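Local coordinates for protein loquacious, isoform B (PDB 4X8W) that probably partners Dicer in small-RNA processing as a double-stranded RNA-binding-domain protein, this domain being thought to mediate self-association and Dicer binding, at residues G47-S52 and A64-E69. Sequence-based numbering, arbitrary orientation.
Sequences GVCHGS and AQNALE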
loop_
_atom_site.group_PDB
_atom_site.type_symbol
_atom_site.label_atom_id
_atom_site.label_comp_id
_atom_site.label_asym_id
_atom_site.label_seq_id
_atom_site.Cartn_x
_atom_site.Cartn_y
_atom_site.Cartn_z
ATOM N N GLY E 47 -1.313 -1.386 10.063
ATOM C CA GLY E 47 -2.334 -0.915 10.970
ATOM C C GLY E 47 -3.222 0.148 10.366
ATOM O O GLY E 47 -2.776 0.951 9.529
ATOM N N VAL E 48 -4.482 0.158 10.770
ATOM C CA VAL E 48 -5.371 1.234 10.356
ATOM C C VAL E 48 -5.804 1.886 11.663
ATOM O O VAL E 48 -6.372 1.221 12.517
ATOM C CB VAL E 48 -6.563 0.723 9.546
ATOM C CG1 VAL E 48 -7.497 1.878 9.179
ATOM C CG2 VAL E 48 -6.070 -0.020 8.301
ATOM N N CYS E 49 -5.546 3.179 11.826
ATOM C CA CYS E 49 -5.789 3.824 13.117
ATOM C C CYS E 49 -6.952 4.779 13.055
ATOM O O CYS E 49 -7.081 5.559 12.125
ATOM C CB CYS E 49 -4.566 4.602 13.564
ATOM S SG CYS E 49 -3.145 3.597 13.785
ATOM N N HIS E 50 -7.736 4.779 14.121
ATOM C CA HIS E 50 -9.008 5.462 14.153
ATOM C C HIS E 50 -8.912 6.747 14.948
ATOM O O HIS E 50 -8.161 6.827 15.921
ATOM C CB HIS E 50 -10.027 4.502 14.760
ATOM C CG HIS E 50 -11.374 5.102 15.002
ATOM N ND1 HIS E 50 -11.655 5.862 16.119
ATOM C CD2 HIS E 50 -12.535 4.991 14.318
ATOM C CE1 HIS E 50 -12.924 6.228 16.089
ATOM N NE2 HIS E 50 -13.478 5.720 15.004
ATOM N N GLY E 51 -9.653 7.760 14.505
ATOM C CA GLY E 51 -9.787 9.018 15.216
ATOM C C GLY E 51 -11.171 9.620 15.015
ATOM O O GLY E 51 -11.826 9.393 13.993
ATOM N N SER E 52 -11.634 10.382 16.000
ATOM C CA SER E 52 -12.916 11.052 15.893
ATOM C C SER E 52 -12.784 12.459 16.440
ATOM O O SER E 52 -11.894 12.727 17.235
ATOM C CB SER E 52 -14.009 10.291 16.630
ATOM O OG SER E 52 -13.815 10.384 18.021
ATOM N N ALA E 64 -3.962 10.744 13.890
ATOM C CA ALA E 64 -2.506 10.813 13.860
ATOM C C ALA E 64 -1.877 10.486 15.215
ATOM O O ALA E 64 -0.889 9.749 15.316
ATOM C CB ALA E 64 -2.057 12.205 13.408
ATOM N N GLN E 65 -2.475 11.046 16.253
ATOM C CA GLN E 65 -2.035 10.868 17.625
ATOM C C GLN E 65 -2.048 9.375 17.990
ATOM O O GLN E 65 -1.109 8.861 18.594
ATOM C CB GLN E 65 -2.923 11.719 18.526
ATOM C CG GLN E 65 -2.394 12.037 19.892
ATOM C CD GLN E 65 -3.274 13.060 20.572
ATOM O OE1 GLN E 65 -4.323 13.437 20.047
ATOM N NE2 GLN E 65 -2.839 13.540 21.725
ATOM N N ASN E 66 -3.131 8.698 17.625
ATOM C CA ASN E 66 -3.250 7.251 17.757
ATOM C C ASN E 66 -2.155 6.508 16.973
ATOM O O ASN E 66 -1.508 5.588 17.503
ATOM C CB ASN E 66 -4.663 6.823 17.294
ATOM C CG ASN E 66 -4.882 5.303 17.288
ATOM O OD1 ASN E 66 -4.003 4.524 17.644
ATOM N ND2 ASN E 66 -6.066 4.883 16.856
ATOM N N ALA E 67 -1.911 6.927 15.735
ATOM C CA ALA E 67 -0.892 6.279 14.906
ATOM C C ALA E 67 0.490 6.389 15.518
ATOM O O ALA E 67 1.264 5.435 15.489
ATOM C CB ALA E 67 -0.880 6.865 13.502
ATOM N N LEU E 68 0.800 7.548 16.082
ATOM C CA LEU E 68 2.083 7.733 16.753
ATOM C C LEU E 68 2.242 6.766 17.914
ATOM O O LEU E 68 3.274 6.097 18.028
ATOM C CB LEU E 68 2.220 9.167 17.237
ATOM C CG LEU E 68 2.561 10.146 16.119
ATOM C CD1 LEU E 68 2.053 11.512 16.501
ATOM C CD2 LEU E 68 4.054 10.177 15.870
ATOM N N GLU E 69 1.211 6.666 18.752
ATOM C CA GLU E 69 1.234 5.716 19.863
ATOM C C GLU E 69 1.411 4.295 19.371
ATOM O O GLU E 69 2.171 3.524 19.958
ATOM C CB GLU E 69 -0.029 5.837 20.726
ATOM C CG GLU E 69 -0.078 7.130 21.519
ATOM C CD GLU E 69 1.056 7.248 22.542
ATOM O OE1 GLU E 69 1.682 6.218 22.880
ATOM O OE2 GLU E 69 1.344 8.379 22.996
#
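Asn66 reaches from helix 56-70 to the backbone of His50, tying together the last two elements, strand and C-terminal helix, of a double-stranded RNA-binding domain fold (alpha-beta-beta-beta-alpha). The second subunit apparently completes that fold, its Leu10 packing on Ala67, an arrangement consistent with domain swapping. The two short segments run at 141° to each other, their axes 7.1 Å apart at the closest point.

The polar part is one amide-to-carbonyl hydrogen bond. Asn66 ND2 lies 3.0 Å from His50 O, and the N-H points almost straight at the oxygen (177°), arriving in the carbonyl plane on a lone pair. With CG anti to the backbone N (chi1 176°), the short side chain is directed from the helix at the strand. Asn66 ND2 also bonds to Val48 O of the third subunit, so its NH2 joins two chains. Replacing Asn66 with alanine removes the amide, which is likely to leave both carbonyl oxygens short of a donor and a gap beside Cys49 CB. The imidazole of His50 serves another boundary: its NE2 is hydrogen-bonded to Gln36 OE1 of the second subunit, a chain that also contributes a strand pairing antiparallel with 47-52.

The apolar part rests on small residues. Cys49 and Ala67 have the nearest CA atoms, 5.8 Å apart, which suits their compact side chains. Cys49 CB lies 3.6 Å from Asn66 ND2, while Cys49 SG sits 3.7 Å from Ala67 CA and 4.0 Å from its CB.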